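Long-range contacts in xylooligosaccharide oxidase (Myceliophthora thermophila, PDB 5L6G), which oxidises the C1 hydroxyl of xylooligosaccharides and related sugars to lactones, passing the electrons through a bicovalently bound FAD to molecular oxygen and releasing hydrogen peroxide: residues L112-N117 with T332-D337; T154-G159 with E318-Y323. One frame throughout, in Å; residues are numbered along the deposited sequence.

Overall arrangement
Both contacts join loops of the FAD-binding region to one stretch of chain: contact 2 to the end of helix 316-322, contact 1 to the loop that follows it before strand 341-349. Their centres lie about 16 Å apart. Contact 1 is a surface meeting of two loops, its centre about 19 Å from that of the chain; the side chain of Asp113 is about 9 Å from the FAD. Contact 2 is buried and lies at the catalytic end of the cofactor, where residues 154-159 carry the flavin thioether of Cys155 and touch the bound xylose. The two meet where Tyr336 OH packs 3.6 Å from Gly157 CA. That hydroxyl is hydrogen-bonded to His94, also covalently attached to FAD.

Contact 1 (L112-N117 with T332-D337); sequences LDRMYN and TDPGYD. With NAG (2-acetamido-2-deoxy-beta-D-glucopyranose), chain B.
Pro334, Thr332 and Tyr116 carry most of this meeting of two surface loops, each bent by a type I beta turn, Leu112 to Met115 and Asp333 to Tyr336. Thr332 CB lies over the middle of the Tyr116 ring, 3.8 Å from its centroid and 12° off the ring normal, a CH-pi contact. Its methyl CG2 lies over the same face, nearer the CD1-CE1 side, 3.6 Å from Tyr116 CD1. With CG between the backbone N and the carbonyl carbon (chi1 57°), the Tyr116 ring is carried toward Thr332. An alanine here takes away the ring, and Thr332 CB and CG2 would probably lose the aromatic face that covers them. Pro334 packs against a charged pair: its CB lies over one face of the Arg114 guanidinium, 3.6 Å from Arg114 NE, and is equally near Asp113 OD2. No hydrogen bond links residues 112-117 to 332-337. Arg114 NH1 is instead held within its own turn by a salt bridge to Asp113, and has a second carboxylate partner in Asp49. In the facing turn, Asp333 OD1 accepts from Gly335 N in an Asx turn. Asn117 ND2 bears an N-linked glycan, whose acetyl methyl C8 comes 3.4 Å from Arg114 O. The Arg114 to Asp113 bridge runs from NH1 to the syn lone pair of OD1, 2.5 Å away, with OD1 tilted 19° out of the guanidinium plane.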
loop_
_atom_site.group_PDB
_atom_site.type_symbol
_atom_site.label_atom_id
_atom_site.label_comp_id
_atom_site.label_asym_id
_atom_site.label_seq_id
_atom_site.Cartn_x
_atom_site.Cartn_y
_atom_site.Cartn_z
ATOM N N LEU A 112 14.500 4.281 -8.735
ATOM C CA LEU A 112 14.126 5.678 -8.578
ATOM C C LEU A 112 14.609 6.298 -7.276
ATOM O O LEU A 112 14.332 7.463 -7.017
ATOM C CB LEU A 112 12.602 5.806 -8.636
ATOM C CG LEU A 112 11.953 5.325 -9.935
ATOM C CD1 LEU A 112 10.452 5.463 -9.798
ATOM C CD2 LEU A 112 12.429 6.131 -11.136
ATOM N N ASP A 113 15.369 5.537 -6.488
ATOM C CA ASP A 113 15.735 5.948 -5.134
ATOM C C ASP A 113 16.742 7.078 -5.043
ATOM O O ASP A 113 16.916 7.641 -3.974
ATOM C CB ASP A 113 16.215 4.744 -4.297
ATOM C CG ASP A 113 17.608 4.267 -4.671
ATOM O OD1 ASP A 113 18.091 4.540 -5.776
ATOM O OD2 ASP A 113 18.240 3.581 -3.842
ATOM N N ARG A 114 17.381 7.438 -6.151
ATOM C CA ARG A 114 18.207 8.638 -6.172
ATOM C C ARG A 114 17.343 9.911 -6.385
ATOM O O ARG A 114 17.815 11.008 -6.188
ATOM C CB ARG A 114 19.346 8.530 -7.198
ATOM C CG ARG A 114 20.148 7.204 -7.222
ATOM C CD ARG A 114 20.494 6.559 -5.857
ATOM N NE ARG A 114 21.610 5.571 -5.919
ATOM C CZ ARG A 114 21.516 4.262 -6.235
ATOM N NH1 ARG A 114 20.357 3.688 -6.525
ATOM N NH2 ARG A 114 22.610 3.498 -6.256
ATOM N N MET A 115 16.072 9.744 -6.737
ATOM C CA MET A 115 15.144 10.851 -6.933
ATOM C C MET A 115 14.144 10.915 -5.769
ATOM O O MET A 115 13.095 10.314 -5.817
ATOM C CB MET A 115 14.419 10.710 -8.271
ATOM C CG MET A 115 15.356 10.782 -9.454
ATOM S SD MET A 115 14.529 10.338 -10.990
ATOM C CE MET A 115 13.572 11.831 -11.315
ATOM N N TYR A 116 14.504 11.637 -4.715
ATOM C CA TYR A 116 13.693 11.650 -3.503
ATOM C C TYR A 116 13.406 13.051 -2.986
ATOM O O TYR A 116 13.011 13.211 -1.836
ATOM C CB TYR A 116 14.378 10.837 -2.406
ATOM C CG TYR A 116 15.781 11.306 -2.064
ATOM C CD1 TYR A 116 15.996 12.427 -1.244
ATOM C CD2 TYR A 116 16.894 10.631 -2.547
ATOM C CE1 TYR A 116 17.276 12.858 -0.937
ATOM C CE2 TYR A 116 18.183 11.054 -2.251
ATOM C CZ TYR A 116 18.367 12.166 -1.439
ATOM O OH TYR A 116 19.645 12.578 -1.131
ATOM N N ASN A 117 13.598 14.067 -3.816
ATOM C CA ASN A 117 13.375 15.424 -3.352
ATOM C C ASN A 117 11.916 15.746 -3.123
ATOM O O ASN A 117 11.043 15.311 -3.866
ATOM C CB ASN A 117 13.966 16.447 -4.313
ATOM C CG ASN A 117 15.457 16.592 -4.157
ATOM O OD1 ASN A 117 16.072 16.042 -3.237
ATOM N ND2 ASN A 117 16.050 17.339 -5.054
ATOM N N THR A 332 16.606 8.436 3.282
ATOM C CA THR A 332 16.929 8.725 1.888
ATOM C C THR A 332 18.149 7.945 1.368
ATOM O O THR A 332 18.477 8.042 0.196
ATOM C CB THR A 332 17.234 10.221 1.703
ATOM O OG1 THR A 332 18.357 10.581 2.515
ATOM C CG2 THR A 332 16.035 11.067 2.094
ATOM N N ASP A 333 18.803 7.177 2.235
ATOM C CA ASP A 333 20.069 6.523 1.898
ATOM C C ASP A 333 19.809 5.428 0.869
ATOM O O ASP A 333 18.987 4.538 1.118
ATOM C CB ASP A 333 20.704 5.918 3.163
ATOM C CG ASP A 333 22.148 5.430 2.951
ATOM O OD1 ASP A 333 22.493 4.935 1.855
ATOM O OD2 ASP A 333 22.948 5.514 3.911
ATOM N N PRO A 334 20.530 5.465 -0.275
ATOM C CA PRO A 334 20.412 4.388 -1.267
ATOM C C PRO A 334 20.862 3.001 -0.742
ATOM O O PRO A 334 20.506 1.979 -1.323
ATOM C CB PRO A 334 21.306 4.868 -2.422
ATOM C CG PRO A 334 22.268 5.823 -1.796
ATOM C CD PRO A 334 21.498 6.498 -0.700
ATOM N N GLY A 335 21.622 2.972 0.350
ATOM C CA GLY A 335 21.989 1.718 1.009
ATOM C C GLY A 335 20.841 1.003 1.722
ATOM O O GLY A 335 21.012 -0.123 2.196
ATOM N N TYR A 336 19.682 1.656 1.816
ATOM C CA TYR A 336 18.484 1.048 2.379
ATOM C C TYR A 336 18.388 -0.424 1.990
ATOM O O TYR A 336 18.469 -0.771 0.805
ATOM C CB TYR A 336 17.242 1.774 1.882
ATOM C CG TYR A 336 15.967 1.256 2.493
ATOM C CD1 TYR A 336 15.531 1.732 3.720
ATOM C CD2 TYR A 336 15.199 0.281 1.850
ATOM C CE1 TYR A 336 14.364 1.263 4.297
ATOM C CE2 TYR A 336 14.026 -0.199 2.420
ATOM C CZ TYR A 336 13.614 0.306 3.637
ATOM O OH TYR A 336 12.469 -0.143 4.215
ATOM N N ASP A 337 18.244 -1.282 2.996
ATOM C CA ASP A 337 18.240 -2.726 2.762
ATOM C C ASP A 337 17.425 -3.517 3.792
ATOM O O ASP A 337 17.732 -4.687 4.049
ATOM C CB ASP A 337 19.689 -3.243 2.709
ATOM C CG ASP A 337 20.415 -3.117 4.040
ATOM O OD1 ASP A 337 19.767 -2.821 5.067
ATOM O OD2 ASP A 337 21.650 -3.318 4.061
HETATM C C1 NAG B . 17.464 17.551 -4.944
HETATM C C2 NAG B . 18.237 17.344 -6.225
HETATM C C3 NAG B . 19.697 17.765 -6.119
HETATM C C4 NAG B . 19.852 19.103 -5.413
HETATM C C5 NAG B . 19.054 19.149 -4.117
HETATM C C6 NAG B . 19.042 20.585 -3.587
HETATM C C7 NAG B . 17.383 15.465 -7.553
HETATM C C8 NAG B . 17.432 13.990 -7.793
HETATM N N2 NAG B . 18.151 15.938 -6.580
HETATM O O3 NAG B . 20.171 17.849 -7.441
HETATM O O4 NAG B . 21.204 19.325 -5.048
HETATM O O5 NAG B . 17.713 18.781 -4.318
HETATM O O6 NAG B . 18.059 20.728 -2.585
HETATM O O7 NAG B . 16.661 16.150 -8.272
#

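Contact 2 (T154-G159 with E318-Y323). With FAD (flavin-adenine dinucleotide), chain D; XYP (beta-D-xylopyranose), chain H.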
loop_
_atom_site.group_PDB
_atom_site.type_symbol
_atom_site.label_atom_id
_atom_site.label_comp_id
_atom_site.label_asym_id
_atom_site.label_seq_id
_atom_site.Cartn_x
_atom_site.Cartn_y
_atom_site.Cartn_z
ATOM N N THR A 154 2.010 3.599 7.329
ATOM C CA THR A 154 3.012 3.568 8.357
ATOM C C THR A 154 4.184 2.921 7.643
ATOM O O THR A 154 3.999 2.213 6.657
ATOM C CB THR A 154 2.584 2.639 9.511
ATOM O OG1 THR A 154 2.661 1.277 9.075
ATOM C CG2 THR A 154 1.134 2.919 9.967
ATOM N N CYS A 155 5.388 3.094 8.133
ATOM C CA CYS A 155 6.510 2.423 7.483
ATOM C C CYS A 155 7.291 3.488 6.728
ATOM O O CYS A 155 6.990 3.775 5.571
ATOM C CB CYS A 155 6.078 1.311 6.493
ATOM S SG CYS A 155 5.462 -0.271 7.157
ATOM N N PRO A 156 8.319 4.045 7.374
ATOM C CA PRO A 156 9.116 5.142 6.809
ATOM C C PRO A 156 9.818 4.788 5.509
ATOM O O PRO A 156 10.077 5.677 4.696
ATOM C CB PRO A 156 10.169 5.417 7.876
ATOM C CG PRO A 156 9.703 4.722 9.110
ATOM C CD PRO A 156 8.796 3.619 8.699
ATOM N N GLY A 157 10.114 3.507 5.303
ATOM C CA GLY A 157 10.918 3.088 4.145
ATOM C C GLY A 157 10.137 2.855 2.869
ATOM O O GLY A 157 10.729 2.681 1.803
ATOM N N VAL A 158 8.811 2.840 2.971
ATOM C CA VAL A 158 7.957 2.614 1.837
ATOM C C VAL A 158 8.074 3.748 0.818
ATOM O O VAL A 158 8.127 4.921 1.175
ATOM C CB VAL A 158 6.506 2.417 2.268
ATOM C CG1 VAL A 158 5.537 2.558 1.103
ATOM C CG2 VAL A 158 6.351 1.060 2.923
ATOM N N GLY A 159 8.138 3.376 -0.457
ATOM C CA GLY A 159 8.297 4.370 -1.510
ATOM C C GLY A 159 6.958 4.975 -1.857
ATOM O O GLY A 159 5.965 4.282 -1.897
ATOM N N GLU A 318 5.971 12.517 16.203
ATOM C CA GLU A 318 6.101 11.496 17.219
ATOM C C GLU A 318 4.988 10.457 17.028
ATOM O O GLU A 318 5.200 9.267 17.249
ATOM C CB GLU A 318 6.062 12.138 18.600
ATOM C CG GLU A 318 6.423 11.200 19.741
ATOM C CD GLU A 318 6.239 11.862 21.100
ATOM O OE1 GLU A 318 6.695 13.021 21.260
ATOM O OE2 GLU A 318 5.621 11.242 21.992
ATOM N N GLY A 319 3.806 10.908 16.606
ATOM C CA GLY A 319 2.716 9.975 16.273
ATOM C C GLY A 319 3.151 9.047 15.148
ATOM O O GLY A 319 2.901 7.836 15.169
ATOM N N PHE A 320 3.804 9.624 14.145
ATOM C CA PHE A 320 4.253 8.818 13.033
ATOM C C PHE A 320 5.314 7.828 13.491
ATOM O O PHE A 320 5.237 6.657 13.142
ATOM C CB PHE A 320 4.766 9.672 11.860
ATOM C CG PHE A 320 5.202 8.847 10.684
ATOM C CD1 PHE A 320 4.262 8.209 9.885
ATOM C CD2 PHE A 320 6.545 8.660 10.399
ATOM C CE1 PHE A 320 4.653 7.419 8.809
ATOM C CE2 PHE A 320 6.938 7.871 9.312
ATOM C CZ PHE A 320 5.987 7.248 8.529
ATOM N N ARG A 321 6.278 8.278 14.289
ATOM C CA ARG A 321 7.326 7.379 14.780
ATOM C C ARG A 321 6.751 6.245 15.617
ATOM O O ARG A 321 7.236 5.120 15.563
ATOM C CB ARG A 321 8.368 8.107 15.621
ATOM C CG ARG A 321 9.159 9.164 14.885
ATOM C CD ARG A 321 10.443 9.524 15.625
ATOM N NE ARG A 321 10.193 10.247 16.866
ATOM C CZ ARG A 321 9.903 11.551 16.959
ATOM N NH1 ARG A 321 9.818 12.319 15.876
ATOM N NH2 ARG A 321 9.695 12.100 18.154
ATOM N N HIS A 322 5.722 6.552 16.397
ATOM C CA HIS A 322 5.111 5.553 17.273
ATOM C C HIS A 322 4.722 4.265 16.533
ATOM O O HIS A 322 4.926 3.171 17.047
ATOM C CB HIS A 322 3.859 6.115 17.939
ATOM C CG HIS A 322 3.221 5.150 18.885
ATOM N ND1 HIS A 322 3.656 4.987 20.182
ATOM C CD2 HIS A 322 2.218 4.261 18.710
ATOM C CE1 HIS A 322 2.939 4.045 20.769
ATOM N NE2 HIS A 322 2.056 3.591 19.896
ATOM N N TYR A 323 4.113 4.405 15.359
ATOM C CA TYR A 323 3.674 3.241 14.571
ATOM C C TYR A 323 4.625 2.876 13.430
ATOM O O TYR A 323 4.298 2.025 12.588
ATOM C CB TYR A 323 2.262 3.473 14.021
ATOM C CG TYR A 323 1.187 3.340 15.076
ATOM C CD1 TYR A 323 0.993 2.126 15.737
ATOM C CD2 TYR A 323 0.360 4.416 15.407
ATOM C CE1 TYR A 323 0.011 1.990 16.706
ATOM C CE2 TYR A 323 -0.627 4.281 16.372
ATOM C CZ TYR A 323 -0.794 3.070 17.017
ATOM O OH TYR A 323 -1.756 2.891 17.976
HETATM P PA FAD D . 7.955 -0.902 -5.213
HETATM O O1A FAD D . 9.113 -0.008 -5.592
HETATM O O2A FAD D . 8.267 -2.350 -5.007
HETATM O O5B FAD D . 6.748 -0.668 -6.193
HETATM C C5B FAD D . 5.490 -1.339 -6.076
HETATM C C4B FAD D . 4.770 -1.310 -7.406
HETATM O O4B FAD D . 4.551 0.047 -7.796
HETATM C C3B FAD D . 5.574 -1.953 -8.524
HETATM O O3B FAD D . 4.690 -2.517 -9.469
HETATM C C2B FAD D . 6.286 -0.783 -9.154
HETATM O O2B FAD D . 6.715 -1.025 -10.488
HETATM C C1B FAD D . 5.238 0.300 -9.027
HETATM N N9A FAD D . 5.867 1.622 -8.999
HETATM C C8A FAD D . 6.804 2.078 -8.172
HETATM N N7A FAD D . 7.142 3.352 -8.482
HETATM C C5A FAD D . 6.376 3.683 -9.521
HETATM C C6A FAD D . 6.247 4.872 -10.361
HETATM N N6A FAD D . 7.020 5.929 -10.049
HETATM N N1A FAD D . 5.370 4.820 -11.385
HETATM C C2A FAD D . 4.607 3.758 -11.654
HETATM N N3A FAD D . 4.677 2.615 -10.909
HETATM C C4A FAD D . 5.541 2.553 -9.858
HETATM N N1 FAD D . 0.696 -0.282 2.628
HETATM C C2 FAD D . -0.362 0.411 3.155
HETATM O O2 FAD D . -1.368 0.638 2.428
HETATM N N3 FAD D . -0.321 0.882 4.426
HETATM C C4 FAD D . 0.751 0.707 5.236
HETATM O O4 FAD D . 0.804 1.138 6.423
HETATM C C4X FAD D . 1.928 -0.038 4.740
HETATM N N5 FAD D . 3.049 -0.266 5.486
HETATM C C5X FAD D . 4.156 -0.939 4.997
HETATM C C6 FAD D . 5.313 -1.143 5.761
HETATM C C7 FAD D . 6.398 -1.849 5.217
HETATM C C7M FAD D . 7.616 -2.064 6.082
HETATM C C8 FAD D . 6.364 -2.353 3.800
HETATM C C8M FAD D . 7.556 -3.057 3.161
HETATM C C9 FAD D . 5.210 -2.126 3.059
HETATM C C9A FAD D . 4.098 -1.456 3.601
HETATM N N10 FAD D . 2.907 -1.238 2.858
HETATM C C10 FAD D . 1.808 -0.540 3.366
HETATM C "C1'" FAD D . 2.754 -1.714 1.488
HETATM C "C2'" FAD D . 3.154 -0.687 0.477
HETATM O "O2'" FAD D . 2.080 0.252 0.379
HETATM C "C3'" FAD D . 3.283 -1.423 -0.844
HETATM O "O3'" FAD D . 4.239 -2.486 -0.751
HETATM C "C4'" FAD D . 3.722 -0.421 -1.915
HETATM O "O4'" FAD D . 3.189 -0.834 -3.181
HETATM C "C5'" FAD D . 5.227 -0.327 -1.932
HETATM O "O5'" FAD D . 5.625 0.846 -2.645
HETATM P P FAD D . 7.140 0.951 -3.073
HETATM O O1P FAD D . 7.360 2.124 -3.976
HETATM O O2P FAD D . 8.017 0.847 -1.866
HETATM O O3P FAD D . 7.356 -0.466 -3.788
HETATM O O1 XYP H . -0.303 -2.321 7.160
HETATM C C1 XYP H . 1.087 -2.279 7.471
HETATM C C2 XYP H . 1.258 -2.013 8.966
HETATM C C3 XYP H . 2.714 -2.157 9.389
HETATM C C4 XYP H . 3.265 -3.502 8.927
HETATM C C5 XYP H . 3.031 -3.702 7.424
HETATM O O2 XYP H . 0.807 -0.684 9.228
HETATM O O3 XYP H . 2.853 -1.959 10.807
HETATM O O4 XYP H . 4.680 -3.552 9.147
HETATM O O5 XYP H . 1.663 -3.514 7.077
HETATM O O HOH W 1 4.983 0.581 10.383
#
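Apolar packing joins Phe320, on the last turn of helix 316-322, to the loop 154-159. With CG anti to the backbone N (chi1 -178°), the Phe320 ring reaches to the loop and meets it obliquely: CZ lies 4.1 Å from Pro156 N, and CE2 touches Pro156 CG. The phenol of Tyr323, where the chain leaves the helix, turns elsewhere, its ring stacked with Phe171 and its hydroxyl bonded to Gly284 O.

No direct hydrogen bond crosses the contact; a water does so instead, donating to Tyr323 O at 2.7 Å and bonded to Thr154 OG1, with a weak link to xylose O3. Thr154 CB is in van der Waals contact with the same carbonyl, 3.6 Å from Tyr323 O. Thr154 OG1 also hydrogen-bonds xylose O2 at 2.7 Å, so the helix end is tied to the sugar through one hydroxyl and one water.

The same loop also holds the flavin. Thr154 N donates to FAD O4 at 2.9 Å, Gly159 N, at the N-cap of helix 160-165, donates to phosphate oxygen O2P, and Cys155 SG is covalently bound to C6. With His94 this thioether makes the bicovalent flavin attachment found in many berberine bridge enzyme-like oxidases, here beside the substrate site.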